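Local coordinates for protein carbonic anhydrase (Coccomyxa sp. PA, PDB 3UCJ) that probably catalyses the reversible hydration of carbon dioxide to hydrogencarbonate as a zinc-dependent beta-class carbonic anhydrase, here with the inhibitor acetazolamide bound, at residues N81-S84 against C85-Y88; I170-A173 against A174-R177; Q161-N164 against V165-P169; R51-P54 against A55-F58. One frame throughout, in Å; residues are numbered along the deposited sequence.

The four contacts show how one principle, bonding between residues one helical turn apart, takes on different tasks with its place in the fold. Contacts 1, 3 and 4 are mostly buried, whereas contact 2 runs out toward solvent at a helix end. Contacts 2 and 3 occupy successive helices and meet through Gln172 NE2 and Cys166 O, 2.9 Å apart and probably hydrogen-bonded; contact 1, on helix 80-92, packs against both. Contact 4 stands apart, with its centre about 28 Å from that of contact 2. Chemically, contact 1 presents a tyrosine to the inhibitor, contact 2 pairs valine with tryptophan, contact 3 turns on a serine cap, and contact 4 extends from a zinc-site loop.

Contact 1: residues N81-S84 against C85-Y88; sequences NCMS and CLEY. With AZM (5-acetamido-1,3,4-thiadiazole-2-sulfonamide), chain I.
Ser84 and Tyr88 stand one helical turn apart, and the backbone O of Ser84 receives the N-H of Tyr88 at 2.9 Å. Ser84 O also lies 3.4 Å from Tyr88 CB, the first atom of a side chain that then departs from the helix. With CG anti to the backbone N (chi1 -177°), the ring is carried away from residues 81-84 and over the acetazolamide. From CG the ring runs out across the thiadiazole: Tyr88 CE1 comes to 3.2 Å from N4 of the inhibitor and Tyr88 CZ to 3.1 Å from its N2, while C2 of the inhibitor sits over one ring face, displaced toward the rim. At the tip, Tyr88 OH comes within 3.0 Å of N2 of the inhibitor; its hydrogen bond goes to a glycerol. The backbone bonds around Tyr88 follow the i to i+4 pattern of helix 80-92 in the beta-class carbonic anhydrase fold. Phe66 and Gln38 also line this pocket, which is separate from the acetazolamide site at the zinc. Deeper in the protein, Met83 and Leu86 lie side by side. The methionine chain bends at both chi2 and chi3, and Met83 CE presses on Leu86 CD2 at 3.4 Å, tighter than usual for two carbons. Glu87 N reaches Met83 O at 2.7 Å, and the Glu87 carboxylate extends to Thr123 and Val122 of the second subunit.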
loop_
_atom_site.group_PDB
_atom_site.type_symbol
_atom_site.label_atom_id
_atom_site.label_comp_id
_atom_site.label_asym_id
_atom_site.label_seq_id
_atom_site.Cartn_x
_atom_site.Cartn_y
_atom_site.Cartn_z
ATOM N N ASN A 81 1.769 -1.666 -7.011
ATOM C CA ASN A 81 2.935 -1.841 -7.819
ATOM C C ASN A 81 2.771 -3.070 -8.759
ATOM O O ASN A 81 2.819 -2.975 -10.020
ATOM C CB ASN A 81 4.171 -2.064 -6.827
ATOM C CG ASN A 81 5.495 -2.165 -7.510
ATOM O OD1 ASN A 81 5.663 -2.855 -8.535
ATOM N ND2 ASN A 81 6.570 -1.624 -6.811
ATOM N N CYS A 82 2.635 -4.264 -8.172
ATOM C CA CYS A 82 2.384 -5.428 -9.052
ATOM C C CYS A 82 1.059 -5.290 -9.864
ATOM O O CYS A 82 1.024 -5.629 -11.116
ATOM C CB CYS A 82 2.224 -6.684 -8.175
ATOM S SG CYS A 82 2.124 -8.230 -9.182
ATOM N N MET A 83 0.022 -4.773 -9.239
ATOM C CA MET A 83 -1.300 -4.669 -9.962
ATOM C C MET A 83 -1.231 -3.720 -11.178
ATOM O O MET A 83 -1.896 -4.021 -12.233
ATOM C CB MET A 83 -2.410 -4.271 -9.025
ATOM C CG MET A 83 -2.780 -5.419 -8.026
ATOM S SD MET A 83 -3.606 -6.759 -8.967
ATOM C CE MET A 83 -2.431 -8.081 -8.766
ATOM N N SER A 84 -0.422 -2.652 -11.132
ATOM C CA SER A 84 -0.217 -1.730 -12.293
ATOM C C SER A 84 0.496 -2.412 -13.465
ATOM O O SER A 84 0.132 -2.252 -14.624
ATOM C CB SER A 84 0.609 -0.491 -11.848
ATOM O OG SER A 84 -0.358 0.248 -11.196
ATOM N N CYS A 85 1.466 -3.264 -13.181
ATOM C CA CYS A 85 2.130 -4.033 -14.209
ATOM C C CYS A 85 1.137 -5.010 -14.827
ATOM O O CYS A 85 1.134 -5.175 -16.106
ATOM C CB CYS A 85 3.243 -4.911 -13.614
ATOM S SG CYS A 85 4.715 -3.944 -13.114
ATOM N N LEU A 86 0.334 -5.652 -13.995
ATOM C CA LEU A 86 -0.724 -6.552 -14.498
ATOM C C LEU A 86 -1.733 -5.764 -15.359
ATOM O O LEU A 86 -2.096 -6.206 -16.490
ATOM C CB LEU A 86 -1.456 -7.241 -13.338
ATOM C CG LEU A 86 -2.309 -8.486 -13.486
ATOM C CD1 LEU A 86 -1.590 -9.625 -14.337
ATOM C CD2 LEU A 86 -2.689 -8.944 -12.060
ATOM N N GLU A 87 -2.247 -4.676 -14.842
ATOM C CA GLU A 87 -3.329 -3.931 -15.549
ATOM C C GLU A 87 -2.789 -3.350 -16.884
ATOM O O GLU A 87 -3.425 -3.554 -17.965
ATOM C CB GLU A 87 -3.816 -2.749 -14.721
ATOM C CG GLU A 87 -4.959 -2.013 -15.401
ATOM C CD GLU A 87 -5.470 -0.840 -14.547
ATOM O OE1 GLU A 87 -4.836 0.204 -14.660
ATOM O OE2 GLU A 87 -6.521 -0.910 -13.882
ATOM N N TYR A 88 -1.625 -2.718 -16.871
ATOM C CA TYR A 88 -1.079 -2.130 -18.100
ATOM C C TYR A 88 -0.839 -3.190 -19.225
ATOM O O TYR A 88 -1.224 -2.965 -20.403
ATOM C CB TYR A 88 0.175 -1.270 -17.853
ATOM C CG TYR A 88 0.623 -0.654 -19.172
ATOM C CD1 TYR A 88 -0.183 0.312 -19.778
ATOM C CD2 TYR A 88 1.774 -1.079 -19.794
ATOM C CE1 TYR A 88 0.174 0.885 -21.042
ATOM C CE2 TYR A 88 2.182 -0.499 -21.027
ATOM C CZ TYR A 88 1.302 0.479 -21.649
ATOM O OH TYR A 88 1.716 1.007 -22.877
HETATM C C1 AZM I . 4.529 2.091 -19.742
HETATM C C2 AZM I . 2.310 3.054 -19.876
HETATM C C3 AZM I . 0.550 3.901 -18.545
HETATM C C4 AZM I . -0.870 4.371 -18.408
HETATM N N1 AZM I . 7.208 2.189 -20.047
HETATM N N2 AZM I . 2.897 3.031 -21.055
HETATM N N3 AZM I . 4.239 2.401 -21.035
HETATM N N4 AZM I . 1.092 3.680 -19.752
HETATM O O1 AZM I . 5.977 0.045 -20.057
HETATM O O2 AZM I . 5.872 1.431 -17.941
HETATM O O3 AZM I . 1.212 3.747 -17.514
HETATM S S1 AZM I . 6.045 1.334 -19.433
HETATM S S2 AZM I . 3.275 2.442 -18.624
#

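Contact 2: residues I170-A173 against A174-R177; sequences IVQA and AWAR
Trp175 N donates to Val171 O at 2.9 Å and 175°, the straightest of the i to i+4 backbone bonds. Ala174 N to Ile170 O and Ala176 N to Gln172 O keep the same pattern, but the last one, from Arg177 N to Ala173 O, is weak at 3.2 Å as the helix runs out. Val171 CG1 forms a CH-pi contact over the Trp175 indole, 3.9 Å from the centroid of its six-membered ring and only 14° off the normal. Anti to the carbonyl carbon (chi1 -71°), Trp175 CG turns the indole so that its face meets that methyl, and NE1 donates to Leu181 O. The Gln172 amide stands nearly perpendicular to the ring, with Gln172 NE2 3.7 Å from Trp175 CE3 and hydrogen-bonded to Cys166 O. A leucine in place of Trp175 would probably leave Val171 CG1 without its aromatic face and Leu181 O without the indole N-H. Near the helix end, one water accepts from Arg177 NH1 and donates to Ile170 O, while Arg177 NH2 binds Gln179 and forms a salt bridge with Asp91. Helix 169-176 lies with Ile170 and Ala174 against helix 80-92, and with Gln172 and Trp175 against helix 205-211.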
loop_
_atom_site.group_PDB
_atom_site.type_symbol
_atom_site.label_atom_id
_atom_site.label_comp_id
_atom_site.label_asym_id
_atom_site.label_seq_id
_atom_site.Cartn_x
_atom_site.Cartn_y
_atom_site.Cartn_z
ATOM N N ILE A 170 -8.141 -7.998 -12.736
ATOM C CA ILE A 170 -7.635 -7.688 -14.055
ATOM C C ILE A 170 -7.805 -8.949 -14.924
ATOM O O ILE A 170 -8.335 -8.853 -16.024
ATOM C CB ILE A 170 -6.110 -7.334 -14.040
ATOM C CG1 ILE A 170 -5.782 -6.035 -13.186
ATOM C CG2 ILE A 170 -5.556 -7.274 -15.492
ATOM C CD1 ILE A 170 -6.744 -4.944 -13.301
ATOM N N VAL A 171 -7.281 -10.093 -14.453
ATOM C CA VAL A 171 -7.356 -11.345 -15.271
ATOM C C VAL A 171 -8.795 -11.825 -15.436
ATOM O O VAL A 171 -9.172 -12.336 -16.551
ATOM C CB VAL A 171 -6.436 -12.431 -14.688
ATOM C CG1 VAL A 171 -6.712 -13.779 -15.348
ATOM C CG2 VAL A 171 -5.036 -12.054 -14.884
ATOM N N GLN A 172 -9.576 -11.675 -14.364
ATOM C CA GLN A 172 -10.940 -12.128 -14.321
ATOM C C GLN A 172 -11.754 -11.267 -15.319
ATOM O O GLN A 172 -12.566 -11.820 -16.091
ATOM C CB GLN A 172 -11.565 -12.042 -12.965
ATOM C CG GLN A 172 -11.196 -13.251 -12.049
ATOM C CD GLN A 172 -11.809 -14.557 -12.609
ATOM O OE1 GLN A 172 -13.009 -14.581 -12.984
ATOM N NE2 GLN A 172 -11.005 -15.616 -12.680
ATOM N N ALA A 173 -11.504 -9.955 -15.339
ATOM C CA ALA A 173 -12.207 -9.087 -16.279
ATOM C C ALA A 173 -11.823 -9.451 -17.735
ATOM O O ALA A 173 -12.726 -9.447 -18.592
ATOM C CB ALA A 173 -11.978 -7.578 -15.936
ATOM N N ALA A 174 -10.566 -9.800 -18.007
ATOM C CA ALA A 174 -10.058 -10.073 -19.314
ATOM C C ALA A 174 -10.679 -11.382 -19.823
ATOM O O ALA A 174 -11.185 -11.453 -20.987
ATOM C CB ALA A 174 -8.599 -10.207 -19.318
ATOM N N TRP A 175 -10.668 -12.399 -18.976
ATOM C CA TRP A 175 -11.395 -13.636 -19.302
ATOM C C TRP A 175 -12.896 -13.366 -19.562
ATOM O O TRP A 175 -13.453 -13.919 -20.508
ATOM C CB TRP A 175 -11.188 -14.718 -18.242
ATOM C CG TRP A 175 -9.785 -15.324 -18.219
ATOM C CD1 TRP A 175 -8.835 -15.232 -19.178
ATOM C CD2 TRP A 175 -9.244 -16.188 -17.188
ATOM N NE1 TRP A 175 -7.735 -15.966 -18.819
ATOM C CE2 TRP A 175 -7.970 -16.568 -17.603
ATOM C CE3 TRP A 175 -9.766 -16.697 -15.971
ATOM C CZ2 TRP A 175 -7.141 -17.390 -16.827
ATOM C CZ3 TRP A 175 -8.968 -17.559 -15.234
ATOM C CH2 TRP A 175 -7.688 -17.900 -15.660
ATOM N N ALA A 176 -13.558 -12.542 -18.758
ATOM C CA ALA A 176 -14.980 -12.308 -18.943
ATOM C C ALA A 176 -15.296 -11.644 -20.277
ATOM O O ALA A 176 -16.462 -11.735 -20.720
ATOM C CB ALA A 176 -15.608 -11.497 -17.807
ATOM N N ARG A 177 -14.330 -10.937 -20.876
ATOM C CA ARG A 177 -14.565 -10.274 -22.177
ATOM C C ARG A 177 -14.008 -11.096 -23.329
ATOM O O ARG A 177 -13.943 -10.632 -24.472
ATOM C CB ARG A 177 -14.065 -8.788 -22.169
ATOM C CG ARG A 177 -12.520 -8.607 -22.204
ATOM C CD ARG A 177 -12.070 -7.112 -22.023
ATOM N NE ARG A 177 -10.613 -7.016 -21.893
ATOM C CZ ARG A 177 -9.961 -6.710 -20.724
ATOM N NH1 ARG A 177 -10.619 -6.409 -19.612
ATOM N NH2 ARG A 177 -8.636 -6.685 -20.718
HETATM O O HOH W 1 -8.946 -6.369 -17.275
#

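Contact 3: residues Q161-N164 against V165-P169; sequences QVFN and VCASP
Ala167 CB approaches the Phe163 ring obliquely, 4.0 Å from Phe163 CE2; with chi1 at -178° the phenyl group swings out from the helix, and Leu216 of helix 216-220 touches both residues. One position back, Val162 CG1 stands 4.2 Å from Cys166 SG, a looser apolar pairing of side chains that both also touch Ile202 on strand 194-202. Asn164 turns its amide back toward Gln161: Asn164 ND2 donates to Gln161 OE1 at 3.0 Å, the acceptor lying close to the plane of the asparagine amide while the donor stands above the carbonyl plane of the glutamine. Gln161 OE1 also takes the N-H of Val75, and this second bond helps fix the amide that Asn164 grips. Ser168 is oriented otherwise. Its OG, placed between the backbone N and the carbonyl carbon (chi1 64°), donates to Val165 O at 2.7 Å, in the carbonyl plane and on a lone pair. Ser168 N binds Val165 O as well, at 3.1 Å, giving it two donors. Ser168 is at the N-cap of the following helix, and its hydroxyl caps Val171 N: a helix-to-helix junction in which one serine bonds to both helix 146-167 and helix 169-176.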
loop_
_atom_site.group_PDB
_atom_site.type_symbol
_atom_site.label_atom_id
_atom_site.label_comp_id
_atom_site.label_asym_id
_atom_site.label_seq_id
_atom_site.Cartn_x
_atom_site.Cartn_y
_atom_site.Cartn_z
ATOM N N GLN A 161 0.590 -17.979 -5.983
ATOM C CA GLN A 161 0.700 -16.707 -6.718
ATOM C C GLN A 161 0.051 -16.912 -8.087
ATOM O O GLN A 161 -0.585 -15.990 -8.614
ATOM C CB GLN A 161 2.142 -16.157 -6.817
ATOM C CG GLN A 161 2.803 -15.956 -5.424
ATOM C CD GLN A 161 1.893 -15.238 -4.375
ATOM O OE1 GLN A 161 1.144 -14.288 -4.722
ATOM N NE2 GLN A 161 1.940 -15.722 -3.056
ATOM N N VAL A 162 0.100 -18.130 -8.606
ATOM C CA VAL A 162 -0.690 -18.406 -9.838
ATOM C C VAL A 162 -2.137 -18.245 -9.589
ATOM O O VAL A 162 -2.873 -17.595 -10.419
ATOM C CB VAL A 162 -0.374 -19.830 -10.432
ATOM C CG1 VAL A 162 -1.462 -20.248 -11.464
ATOM C CG2 VAL A 162 0.999 -19.793 -11.011
ATOM N N PHE A 163 -2.629 -18.766 -8.455
ATOM C CA PHE A 163 -4.045 -18.564 -8.136
ATOM C C PHE A 163 -4.376 -17.067 -7.995
ATOM O O PHE A 163 -5.432 -16.551 -8.500
ATOM C CB PHE A 163 -4.401 -19.304 -6.781
ATOM C CG PHE A 163 -5.852 -19.189 -6.402
ATOM C CD1 PHE A 163 -6.721 -20.253 -6.709
ATOM C CD2 PHE A 163 -6.352 -18.093 -5.686
ATOM C CE1 PHE A 163 -8.060 -20.223 -6.362
ATOM C CE2 PHE A 163 -7.767 -18.013 -5.320
ATOM C CZ PHE A 163 -8.625 -19.088 -5.684
ATOM N N ASN A 164 -3.474 -16.342 -7.324
ATOM C CA ASN A 164 -3.762 -14.901 -7.151
ATOM C C ASN A 164 -3.844 -14.157 -8.510
ATOM O O ASN A 164 -4.676 -13.279 -8.672
ATOM C CB ASN A 164 -2.665 -14.246 -6.274
ATOM C CG ASN A 164 -2.846 -14.670 -4.799
ATOM O OD1 ASN A 164 -3.932 -15.111 -4.452
ATOM N ND2 ASN A 164 -1.768 -14.696 -4.001
ATOM N N VAL A 165 -2.975 -14.522 -9.436
ATOM C CA VAL A 165 -2.992 -13.871 -10.773
ATOM C C VAL A 165 -4.360 -14.281 -11.429
ATOM O O VAL A 165 -5.120 -13.407 -11.925
ATOM C CB VAL A 165 -1.810 -14.316 -11.609
ATOM C CG1 VAL A 165 -1.990 -13.972 -13.185
ATOM C CG2 VAL A 165 -0.456 -13.694 -11.110
ATOM N N CYS A 166 -4.714 -15.574 -11.421
ATOM C CA CYS A 166 -5.991 -15.979 -11.989
ATOM C C CYS A 166 -7.224 -15.341 -11.354
ATOM O O CYS A 166 -8.217 -15.015 -12.063
ATOM C CB CYS A 166 -6.183 -17.517 -11.997
ATOM S SG CYS A 166 -4.924 -18.324 -12.962
ATOM N N ALA A 167 -7.197 -15.117 -10.038
ATOM C CA ALA A 167 -8.292 -14.504 -9.317
ATOM C C ALA A 167 -8.276 -12.966 -9.321
ATOM O O ALA A 167 -9.199 -12.342 -8.784
ATOM C CB ALA A 167 -8.216 -14.955 -7.828
ATOM N N SER A 168 -7.276 -12.383 -9.921
ATOM C CA SER A 168 -7.153 -10.955 -9.910
ATOM C C SER A 168 -8.272 -10.309 -10.687
ATOM O O SER A 168 -8.737 -10.896 -11.689
ATOM C CB SER A 168 -5.858 -10.463 -10.464
ATOM O OG SER A 168 -5.618 -10.743 -11.890
ATOM N N PRO A 169 -8.683 -9.106 -10.263
ATOM C CA PRO A 169 -9.783 -8.470 -11.019
ATOM C C PRO A 169 -9.396 -8.254 -12.458
ATOM O O PRO A 169 -10.283 -8.340 -13.333
ATOM C CB PRO A 169 -10.011 -7.127 -10.278
ATOM C CG PRO A 169 -9.579 -7.434 -8.829
ATOM C CD PRO A 169 -8.370 -8.370 -9.024
#

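Contact 4: residues R51-P54 against A55-F58; sequences RVSP and AQLF
Leu57 closes onto Ser53 through backbone and side chain together: its N-H reaches Ser53 O at 2.8 Å in a nearly straight bond (171°), and its CD2 lies 3.3 Å from the same oxygen. Leu57 CG sits between the backbone N and the carbonyl carbon (chi1 72°), which folds the isobutyl group back over the first turn of helix 54-57, where Leu57 CD2 meets Val52 CG1 alongside at 4.1 Å. Ser53 occupies the N-cap position but makes no capping bond with its side chain; Ser53 OG instead rests 3.3 Å from Gln56 CG. From there the glutamine reaches beyond the subunit, NE2 donating to Met60 O of the second subunit. Cut back to an alanine, Gln56 would probably leave Met60 O of the second subunit without this donor and lose the CG contact on Ser53 OG. Phe58 N bonds to Pro54 O at 3.0 Å as the helix ends, and Leu57 CD1 lies over the centre of the Phe58 ring, 3.6 Å above it. In the next shell, Tyr188 touches Val52 and Leu57, while Val52 also packs on His103, a zinc ligand. Arg51 forms a salt bridge with Asp49, the aspartate-arginine pair familiar from beta-class carbonic anhydrases, in the Cys-X-Asp-X-Arg segment that starts at the zinc ligand Cys47 and leads through Val52 and Ser53 into this short helix.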
loop_
_atom_site.group_PDB
_atom_site.type_symbol
_atom_site.label_atom_id
_atom_site.label_comp_id
_atom_site.label_asym_id
_atom_site.label_seq_id
_atom_site.Cartn_x
_atom_site.Cartn_y
_atom_site.Cartn_z
ATOM N N ARG A 51 20.014 -13.538 -8.979
ATOM C CA ARG A 51 20.430 -14.689 -9.768
ATOM C C ARG A 51 19.435 -15.046 -10.842
ATOM O O ARG A 51 19.622 -16.062 -11.579
ATOM C CB ARG A 51 20.671 -15.860 -8.842
ATOM C CG ARG A 51 21.826 -15.586 -7.980
ATOM C CD ARG A 51 21.870 -16.609 -6.824
ATOM N NE ARG A 51 20.685 -16.551 -5.930
ATOM C CZ ARG A 51 20.387 -17.480 -5.016
ATOM N NH1 ARG A 51 21.156 -18.607 -4.882
ATOM N NH2 ARG A 51 19.262 -17.355 -4.296
ATOM N N VAL A 52 18.352 -14.260 -10.923
ATOM C CA VAL A 52 17.197 -14.699 -11.711
ATOM C C VAL A 52 16.729 -13.594 -12.700
ATOM O O VAL A 52 15.783 -12.813 -12.384
ATOM C CB VAL A 52 15.986 -15.097 -10.810
ATOM C CG1 VAL A 52 14.906 -15.854 -11.621
ATOM C CG2 VAL A 52 16.478 -15.928 -9.547
ATOM N N SER A 53 17.329 -13.589 -13.903
ATOM C CA SER A 53 17.015 -12.533 -14.892
ATOM C C SER A 53 16.150 -13.077 -16.057
ATOM O O SER A 53 16.650 -13.886 -16.861
ATOM C CB SER A 53 18.320 -11.968 -15.416
ATOM O OG SER A 53 18.035 -11.134 -16.516
ATOM N N PRO A 54 14.879 -12.650 -16.156
ATOM C CA PRO A 54 13.977 -13.360 -17.039
ATOM C C PRO A 54 14.414 -13.246 -18.525
ATOM O O PRO A 54 14.361 -14.263 -19.274
ATOM C CB PRO A 54 12.625 -12.661 -16.816
ATOM C CG PRO A 54 12.898 -11.490 -16.007
ATOM C CD PRO A 54 14.144 -11.764 -15.231
ATOM N N ALA A 55 14.867 -12.061 -18.955
ATOM C CA ALA A 55 15.213 -11.971 -20.397
ATOM C C ALA A 55 16.457 -12.802 -20.754
ATOM O O ALA A 55 16.452 -13.513 -21.763
ATOM C CB ALA A 55 15.317 -10.504 -20.903
ATOM N N GLN A 56 17.491 -12.735 -19.937
ATOM C CA GLN A 56 18.647 -13.650 -20.051
ATOM C C GLN A 56 18.204 -15.108 -20.042
ATOM O O GLN A 56 18.443 -15.845 -21.032
ATOM C CB GLN A 56 19.685 -13.439 -18.930
ATOM C CG GLN A 56 20.172 -12.006 -18.862
ATOM C CD GLN A 56 21.590 -11.908 -18.352
ATOM O OE1 GLN A 56 21.969 -12.533 -17.318
ATOM N NE2 GLN A 56 22.417 -11.148 -19.087
ATOM N N LEU A 57 17.498 -15.545 -18.992
ATOM C CA LEU A 57 17.270 -16.996 -18.884
ATOM C C LEU A 57 16.365 -17.568 -19.961
ATOM O O LEU A 57 16.420 -18.785 -20.257
ATOM C CB LEU A 57 16.798 -17.411 -17.487
ATOM C CG LEU A 57 15.376 -17.043 -17.093
ATOM C CD1 LEU A 57 14.527 -18.212 -17.353
ATOM C CD2 LEU A 57 15.372 -16.657 -15.577
ATOM N N PHE A 58 15.530 -16.738 -20.558
ATOM C CA PHE A 58 14.738 -17.203 -21.653
ATOM C C PHE A 58 15.353 -16.812 -23.005
ATOM O O PHE A 58 14.665 -17.001 -24.033
ATOM C CB PHE A 58 13.295 -16.665 -21.612
ATOM C CG PHE A 58 12.457 -17.273 -20.512
ATOM C CD1 PHE A 58 11.877 -16.460 -19.511
ATOM C CD2 PHE A 58 12.257 -18.654 -20.460
ATOM C CE1 PHE A 58 11.112 -17.041 -18.499
ATOM C CE2 PHE A 58 11.498 -19.244 -19.419
ATOM C CZ PHE A 58 10.954 -18.434 -18.437
#